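Local coordinates for protein putative hydrolase (Chloroflexus aurantiacus J-10-fl, PDB 3CMN) that is of unproven function but probably hydrolyses peptide bonds as a zincin-like metallopeptidase, at residues A23-A26 against A27-L30; F75-R79 against R80-E84; F158-P161 against N162-V166. All blocks are in the same frame, centred on the assembly; numbering follows the deposited sequence.

Contact 1 (A23-A26 against A27-L30); sequences ARQA and ALRL
The amide of Ala27 donates to Ala23 O at 2.8 Å with an N-H...O angle of 158°, the shortest of four consecutive i to i+4 bonds that define these two turns of helix 20-31. Leu28 N to Arg24 O, Arg29 N to Gln25 O and Leu30 N to Ala26 O continue the series, each at 3.0 Å. All four meet the alpha-helical pattern, which fixes the spacing of the side chains one turn apart.

The main side-chain pair is Arg24 with Leu28. CD1 of the leucine sits over the centre of one face of the Arg24 guanidinium, 3.7 Å from CZ, and its distances to NE, NH1 and NH2 are nearly the same, evidence of a methyl centred over the face and not of an approach at its edge. Arg24 reaches this place with CG anti to the backbone N (chi1 172°) and a bend at chi3 that brings the guanidinium back above the leucine. From the neighbouring position, Gln25 NE2 comes within 3.7 Å of the same methyl, giving CD1 a second polar neighbour.

The charged end of Arg24 has its partner outside the turn, where NH1 forms a salt bridge with Glu84 of helix 79-92. With an alanine here, Glu84 would probably lose its salt-bridge partner on helix 20-31 and the Leu28 CD1 methyl its guanidinium cover. Hydrophobic cover on a face and a charge pair through NH1 are compatible demands, and the leucine would be expected to limit how far the guanidinium can tilt while it pairs with Glu84.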
loop_
_atom_site.group_PDB
_atom_site.type_symbol
_atom_site.label_atom_id
_atom_site.label_comp_id
_atom_site.label_asym_id
_atom_site.label_seq_id
_atom_site.Cartn_x
_atom_site.Cartn_y
_atom_site.Cartn_z
ATOM N N ALA A 23 -23.805 -6.200 0.742
ATOM C CA ALA A 23 -22.358 -6.297 0.685
ATOM C C ALA A 23 -21.769 -6.150 2.087
ATOM O O ALA A 23 -20.931 -6.947 2.510
ATOM C CB ALA A 23 -21.803 -5.225 -0.238
ATOM N N ARG A 24 -22.234 -5.138 2.816
ATOM C CA ARG A 24 -21.762 -4.883 4.176
ATOM C C ARG A 24 -21.953 -6.103 5.061
ATOM O O ARG A 24 -21.044 -6.491 5.785
ATOM C CB ARG A 24 -22.493 -3.683 4.786
ATOM C CG ARG A 24 -22.205 -3.467 6.274
ATOM C CD ARG A 24 -23.078 -2.353 6.846
ATOM N NE ARG A 24 -23.440 -2.578 8.249
ATOM C CZ ARG A 24 -22.629 -2.344 9.277
ATOM N NH1 ARG A 24 -21.407 -1.870 9.064
ATOM N NH2 ARG A 24 -23.033 -2.584 10.519
ATOM N N GLN A 25 -23.140 -6.700 5.016
ATOM C CA GLN A 25 -23.427 -7.890 5.810
ATOM C C GLN A 25 -22.560 -9.065 5.420
ATOM O O GLN A 25 -22.045 -9.780 6.277
ATOM C CB GLN A 25 -24.892 -8.267 5.670
ATOM C CG GLN A 25 -25.756 -7.479 6.602
ATOM C CD GLN A 25 -25.281 -7.598 8.046
ATOM O OE1 GLN A 25 -25.191 -8.701 8.595
ATOM N NE2 GLN A 25 -24.972 -6.462 8.665
ATOM N N ALA A 26 -22.395 -9.257 4.119
ATOM C CA ALA A 26 -21.574 -10.340 3.593
ATOM C C ALA A 26 -20.126 -10.183 4.060
ATOM O O ALA A 26 -19.473 -11.164 4.413
ATOM C CB ALA A 26 -21.636 -10.342 2.061
ATOM N N ALA A 27 -19.628 -8.948 4.032
ATOM C CA ALA A 27 -18.262 -8.654 4.452
ATOM C C ALA A 27 -18.080 -8.928 5.935
ATOM O O ALA A 27 -17.126 -9.585 6.339
ATOM C CB ALA A 27 -17.916 -7.193 4.149
ATOM N N LEU A 28 -18.997 -8.408 6.740
ATOM C CA LEU A 28 -18.947 -8.601 8.186
ATOM C C LEU A 28 -18.919 -10.068 8.587
ATOM O O LEU A 28 -18.184 -10.463 9.496
ATOM C CB LEU A 28 -20.142 -7.918 8.852
ATOM C CG LEU A 28 -20.020 -6.394 8.922
ATOM C CD1 LEU A 28 -21.355 -5.779 9.368
ATOM C CD2 LEU A 28 -18.913 -6.035 9.918
ATOM N N ARG A 29 -19.708 -10.878 7.889
ATOM C CA ARG A 29 -19.787 -12.297 8.186
ATOM C C ARG A 29 -18.612 -13.117 7.706
ATOM O O ARG A 29 -18.131 -13.975 8.431
ATOM C CB ARG A 29 -21.101 -12.862 7.652
ATOM C CG ARG A 29 -22.262 -12.186 8.328
ATOM C CD ARG A 29 -23.445 -13.073 8.538
ATOM N NE ARG A 29 -23.140 -14.369 9.149
ATOM C CZ ARG A 29 -22.478 -14.555 10.286
ATOM N NH1 ARG A 29 -22.008 -13.524 10.986
ATOM N NH2 ARG A 29 -22.312 -15.788 10.740
ATOM N N LEU A 30 -18.124 -12.846 6.505
ATOM C CA LEU A 30 -16.990 -13.594 5.997
ATOM C C LEU A 30 -15.701 -13.194 6.731
ATOM O O LEU A 30 -14.754 -13.979 6.813
ATOM C CB LEU A 30 -16.851 -13.362 4.491
ATOM C CG LEU A 30 -16.288 -14.534 3.675
ATOM C CD1 LEU A 30 -16.683 -14.381 2.221
ATOM C CD2 LEU A 30 -14.773 -14.592 3.816
#

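Contact 2 (F75-R79 against R80-E84); sequences FVFDR and REWLE
Asp78 and Glu81 form a capping box at the start of helix 79-92, each side chain accepting from the other's backbone amide. Glu81 N donates to Asp78 OD1, although the placing of that oxygen is less sure. In return Asp78 N donates to Glu81 OE1 at 3.1 Å, using the anti lone pair of the carboxylate at a rather bent 136°. The second Asp78 oxygen, OD2, accepts from Arg80 N at 2.7 Å, and the amide comes from above the carboxylate plane. Chi1 of 72° puts Asp78 CG between the backbone N and the carbonyl carbon, which turns the carboxylate back over the first helical amides.

Backbone bonds carry the helix onward: Trp82 N to Asp78 O at 3.0 Å and Leu83 N to Arg79 O at 3.1 Å.

Apolar contact comes chiefly from Phe77, just before the cap. One face of its ring lies against the Glu81 backbone, and CD2 is 3.9 Å from Glu81 CB. On the Trp82 side, Phe77 CD1 comes within 3.7 Å of Trp82 CA. Tyr157 stacks on Phe77 and meets the Trp82 ring with planes at about 70°, linking strand 155-158 to helix 79-92 through the Phe77 and Trp82 rings.

The charges are mixed. Arg80 and Glu84 make only a long ion pair, NH2 to OE2 3.8 Å, with the oxygen over the guanidinium face. The like-charged Asp78 and Glu81 carboxylates appear close, though OD1 is not surely placed; any repulsion would probably be eased by the amides they accept from, by the positive end of the helix dipole and by the salt bridge of Glu81 OE1 to Arg41.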
loop_
_atom_site.group_PDB
_atom_site.type_symbol
_atom_site.label_atom_id
_atom_site.label_comp_id
_atom_site.label_asym_id
_atom_site.label_seq_id
_atom_site.Cartn_x
_atom_site.Cartn_y
_atom_site.Cartn_z
ATOM N N PHE A 75 -4.559 3.926 15.360
ATOM C CA PHE A 75 -5.684 3.083 15.701
ATOM C C PHE A 75 -5.309 1.609 15.572
ATOM O O PHE A 75 -4.688 1.200 14.597
ATOM C CB PHE A 75 -6.872 3.381 14.782
ATOM C CG PHE A 75 -7.161 4.852 14.592
ATOM C CD1 PHE A 75 -6.842 5.486 13.391
ATOM C CD2 PHE A 75 -7.775 5.594 15.599
ATOM C CE1 PHE A 75 -7.135 6.849 13.187
ATOM C CE2 PHE A 75 -8.071 6.952 15.413
ATOM C CZ PHE A 75 -7.749 7.580 14.199
ATOM N N VAL A 76 -5.671 0.825 16.582
ATOM C CA VAL A 76 -5.451 -0.615 16.586
ATOM C C VAL A 76 -6.837 -1.133 16.190
ATOM O O VAL A 76 -7.801 -0.957 16.937
ATOM C CB VAL A 76 -5.084 -1.129 18.019
ATOM C CG1 VAL A 76 -4.879 -2.634 18.015
ATOM C CG2 VAL A 76 -3.827 -0.436 18.513
ATOM N N PHE A 77 -6.949 -1.733 15.011
ATOM C CA PHE A 77 -8.233 -2.245 14.533
ATOM C C PHE A 77 -8.362 -3.759 14.643
ATOM O O PHE A 77 -7.373 -4.487 14.649
ATOM C CB PHE A 77 -8.444 -1.920 13.036
ATOM C CG PHE A 77 -8.797 -0.479 12.721
ATOM C CD1 PHE A 77 -8.829 -0.064 11.386
ATOM C CD2 PHE A 77 -9.111 0.442 13.712
ATOM C CE1 PHE A 77 -9.160 1.238 11.031
ATOM C CE2 PHE A 77 -9.447 1.757 13.379
ATOM C CZ PHE A 77 -9.472 2.159 12.026
ATOM N N ASP A 78 -9.610 -4.218 14.720
ATOM C CA ASP A 78 -9.906 -5.645 14.682
ATOM C C ASP A 78 -10.499 -5.668 13.265
ATOM O O ASP A 78 -10.542 -4.622 12.602
ATOM C CB ASP A 78 -10.962 -6.056 15.712
ATOM C CG ASP A 78 -12.348 -5.581 15.346
ATOM O OD1 ASP A 78 -12.601 -4.370 15.434
ATOM O OD2 ASP A 78 -13.191 -6.418 14.952
ATOM N N ARG A 79 -10.964 -6.821 12.798
ATOM C CA ARG A 79 -11.504 -6.908 11.440
ATOM C C ARG A 79 -12.797 -6.127 11.233
ATOM O O ARG A 79 -13.041 -5.602 10.150
ATOM C CB ARG A 79 -11.708 -8.374 11.050
ATOM C CG ARG A 79 -10.406 -9.155 11.004
ATOM C CD ARG A 79 -10.635 -10.618 10.719
ATOM N NE ARG A 79 -9.386 -11.365 10.827
ATOM C CZ ARG A 79 -9.319 -12.683 10.969
ATOM N NH1 ARG A 79 -10.433 -13.395 11.024
ATOM N NH2 ARG A 79 -8.145 -13.280 11.062
ATOM N N ARG A 80 -13.619 -6.043 12.271
ATOM C CA ARG A 80 -14.874 -5.320 12.171
ATOM C C ARG A 80 -14.608 -3.822 12.022
ATOM O O ARG A 80 -15.226 -3.145 11.192
ATOM C CB ARG A 80 -15.730 -5.579 13.408
ATOM C CG ARG A 80 -17.074 -4.891 13.363
ATOM C CD ARG A 80 -17.894 -5.191 14.593
ATOM N NE ARG A 80 -19.278 -4.769 14.402
ATOM C CZ ARG A 80 -19.728 -3.531 14.578
ATOM N NH1 ARG A 80 -18.910 -2.558 14.964
ATOM N NH2 ARG A 80 -21.009 -3.269 14.356
ATOM N N GLU A 81 -13.689 -3.306 12.829
ATOM C CA GLU A 81 -13.356 -1.892 12.754
ATOM C C GLU A 81 -12.696 -1.572 11.421
ATOM O O GLU A 81 -12.931 -0.512 10.848
ATOM C CB GLU A 81 -12.449 -1.492 13.914
ATOM C CG GLU A 81 -13.113 -1.662 15.270
ATOM C CD GLU A 81 -12.162 -1.409 16.416
ATOM O OE1 GLU A 81 -11.033 -1.956 16.381
ATOM O OE2 GLU A 81 -12.542 -0.673 17.353
ATOM N N TRP A 82 -11.881 -2.487 10.914
ATOM C CA TRP A 82 -11.251 -2.231 9.635
ATOM C C TRP A 82 -12.338 -2.053 8.570
ATOM O O TRP A 82 -12.257 -1.151 7.733
ATOM C CB TRP A 82 -10.312 -3.377 9.238
ATOM C CG TRP A 82 -9.651 -3.132 7.919
ATOM C CD1 TRP A 82 -8.582 -2.318 7.675
ATOM C CD2 TRP A 82 -10.071 -3.639 6.646
ATOM N NE1 TRP A 82 -8.314 -2.286 6.328
ATOM C CE2 TRP A 82 -9.212 -3.085 5.671
ATOM C CE3 TRP A 82 -11.091 -4.508 6.232
ATOM C CZ2 TRP A 82 -9.339 -3.369 4.303
ATOM C CZ3 TRP A 82 -11.222 -4.794 4.874
ATOM C CH2 TRP A 82 -10.346 -4.222 3.923
ATOM N N LEU A 83 -13.356 -2.909 8.621
ATOM C CA LEU A 83 -14.473 -2.874 7.680
ATOM C C LEU A 83 -15.343 -1.622 7.790
ATOM O O LEU A 83 -15.635 -0.983 6.788
ATOM C CB LEU A 83 -15.367 -4.110 7.864
ATOM C CG LEU A 83 -14.915 -5.435 7.251
ATOM C CD1 LEU A 83 -15.867 -6.534 7.722
ATOM C CD2 LEU A 83 -14.912 -5.340 5.720
ATOM N N GLU A 84 -15.765 -1.294 9.007
ATOM C CA GLU A 84 -16.601 -0.117 9.248
ATOM C C GLU A 84 -15.926 1.157 8.758
ATOM O O GLU A 84 -16.587 2.094 8.295
ATOM C CB GLU A 84 -16.899 0.042 10.744
ATOM C CG GLU A 84 -17.725 -1.083 11.381
ATOM C CD GLU A 84 -19.098 -1.265 10.724
ATOM O OE1 GLU A 84 -19.546 -0.335 10.013
ATOM O OE2 GLU A 84 -19.737 -2.331 10.930
#

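Contact 3 (F158-P161 against N162-V166); sequences FVEP and NIARV
Pro161 O is held twice by one residue: Arg165 N donates to it at 3.1 Å in the usual helical manner, and Arg165 NH1 donates at 2.9 Å. The two donors arrive from opposite faces of the carbonyl plane. The side-chain bond is the less regular, its NH1 standing 44° out of that plane. With CG anti to the carbonyl carbon (chi1 -76°), the Arg165 chain runs extended as far as NE and folds at chi4 (59°), which returns NH1 to the carbonyl its own amide uses.

Other backbone bonds open the helix. Val159, at the N-cap and at the centre of an inverse gamma turn, accepts through O from Ile163 N at 3.2 Å and weakly from Asn162 N. Glu160 O receives Ala164 N at 2.7 Å, nearly in line with the carbonyl. Pro161 has no amide hydrogen to donate, a lack that costs nothing in the first turn of a helix.

The apolar pair is Ile163 CD1 with Phe158 CB, at 3.7 Å, the methyl lying near the edge of the ring. Separately, the Val159 and Asn162 side chains lie side by side, CG1 4.0 Å from ND2.

Outside the turn, Asn162 ND2 donates to Val138 O and Ala135 O, and its OD1 accepts from Arg79 NE; Glu160 makes a salt bridge with Arg178. The turn thus lies where strand 155-158 passes into helix 160-169, with Phe158 and Ile163 against helices 41-63 and 174-193, the latter carrying an HExxH sequence, consistent with a zincin, although no metal is bound there, and Val166 against helix 283-307.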
loop_
_atom_site.group_PDB
_atom_site.type_symbol
_atom_site.label_atom_id
_atom_site.label_comp_id
_atom_site.label_asym_id
_atom_site.label_seq_id
_atom_site.Cartn_x
_atom_site.Cartn_y
_atom_site.Cartn_z
ATOM N N PHE A 158 -3.499 -0.211 12.526
ATOM C CA PHE A 158 -2.902 -1.526 12.402
ATOM C C PHE A 158 -3.985 -2.528 12.752
ATOM O O PHE A 158 -4.663 -2.372 13.759
ATOM C CB PHE A 158 -1.721 -1.661 13.379
ATOM C CG PHE A 158 -0.680 -0.574 13.226
ATOM C CD1 PHE A 158 -0.863 0.676 13.801
ATOM C CD2 PHE A 158 0.468 -0.793 12.463
ATOM C CE1 PHE A 158 0.081 1.700 13.616
ATOM C CE2 PHE A 158 1.417 0.219 12.268
ATOM C CZ PHE A 158 1.220 1.469 12.848
ATOM N N VAL A 159 -4.188 -3.508 11.896
ATOM C CA VAL A 159 -5.140 -4.561 12.230
ATOM C C VAL A 159 -4.461 -5.676 13.016
ATOM O O VAL A 159 -4.124 -6.707 12.465
ATOM C CB VAL A 159 -5.812 -5.133 10.969
ATOM C CG1 VAL A 159 -7.032 -5.961 11.344
ATOM C CG2 VAL A 159 -6.191 -4.013 10.012
ATOM N N GLU A 160 -4.162 -5.406 14.282
ATOM C CA GLU A 160 -3.353 -6.234 15.168
ATOM C C GLU A 160 -3.742 -7.704 15.054
ATOM O O GLU A 160 -2.826 -8.554 15.137
ATOM C CB GLU A 160 -3.482 -5.758 16.615
ATOM C CG GLU A 160 -2.164 -5.710 17.373
ATOM C CD GLU A 160 -1.731 -7.073 17.875
ATOM O OE1 GLU A 160 -2.609 -7.860 18.287
ATOM O OE2 GLU A 160 -0.514 -7.354 17.856
ATOM N N PRO A 161 -5.007 -8.076 14.972
ATOM C CA PRO A 161 -5.354 -9.500 14.912
ATOM C C PRO A 161 -4.658 -10.243 13.785
ATOM O O PRO A 161 -4.116 -11.325 14.000
ATOM C CB PRO A 161 -6.875 -9.483 14.757
ATOM C CG PRO A 161 -7.278 -8.239 15.521
ATOM C CD PRO A 161 -6.219 -7.237 15.077
ATOM N N ASN A 162 -4.668 -9.663 12.586
ATOM C CA ASN A 162 -4.025 -10.302 11.440
ATOM C C ASN A 162 -2.507 -10.211 11.565
ATOM O O ASN A 162 -1.785 -11.109 11.136
ATOM C CB ASN A 162 -4.490 -9.665 10.124
ATOM C CG ASN A 162 -5.995 -9.731 9.945
ATOM O OD1 ASN A 162 -6.692 -10.383 10.727
ATOM N ND2 ASN A 162 -6.508 -9.050 8.919
ATOM N N ILE A 163 -2.033 -9.122 12.155
ATOM C CA ILE A 163 -0.605 -8.926 12.376
ATOM C C ILE A 163 -0.098 -10.021 13.333
ATOM O O ILE A 163 0.945 -10.627 13.104
ATOM C CB ILE A 163 -0.319 -7.522 12.995
ATOM C CG1 ILE A 163 -0.744 -6.426 12.015
ATOM C CG2 ILE A 163 1.159 -7.382 13.333
ATOM C CD1 ILE A 163 -0.514 -5.007 12.499
ATOM N N ALA A 164 -0.860 -10.268 14.397
ATOM C CA ALA A 164 -0.514 -11.279 15.390
ATOM C C ALA A 164 -0.521 -12.679 14.770
ATOM O O ALA A 164 0.346 -13.500 15.068
ATOM C CB ALA A 164 -1.491 -11.219 16.561
ATOM N N ARG A 165 -1.491 -12.948 13.905
ATOM C CA ARG A 165 -1.583 -14.249 13.265
ATOM C C ARG A 165 -0.437 -14.512 12.293
ATOM O O ARG A 165 0.024 -15.646 12.179
ATOM C CB ARG A 165 -2.920 -14.385 12.547
ATOM C CG ARG A 165 -4.060 -14.631 13.496
ATOM C CD ARG A 165 -5.413 -14.381 12.855
ATOM N NE ARG A 165 -6.484 -14.708 13.792
ATOM C CZ ARG A 165 -6.637 -14.134 14.984
ATOM N NH1 ARG A 165 -5.791 -13.193 15.393
ATOM N NH2 ARG A 165 -7.624 -14.520 15.778
ATOM N N VAL A 166 0.024 -13.480 11.593
ATOM C CA VAL A 166 1.130 -13.660 10.662
ATOM C C VAL A 166 2.422 -13.871 11.451
ATOM O O VAL A 166 3.188 -14.779 11.160
ATOM C CB VAL A 166 1.307 -12.437 9.722
ATOM C CG1 VAL A 166 2.530 -12.638 8.849
ATOM C CG2 VAL A 166 0.078 -12.260 8.841
#

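How the contacts relate
From the N terminus the contacts follow in series, none nested in or crossing another, and each is a local turn with no intervening loop to close. Contact 1 lies within helix 20-31, contact 2 joins strand 73-76 to helix 79-92, and contact 3 joins strand 155-158 to helix 160-169. Contact 2 is the middle piece. Towards contact 1, about 14 Å away between centres, Leu83 packs on Ala27 and Leu28. Towards contact 3, about 11 Å away between centres, the parallel strands pair through probable bonds from Phe77 N to Phe158 O and Phe158 N to Phe75 O. Contacts 1 and 3 do not touch, their nearest atoms being about 10 Å apart.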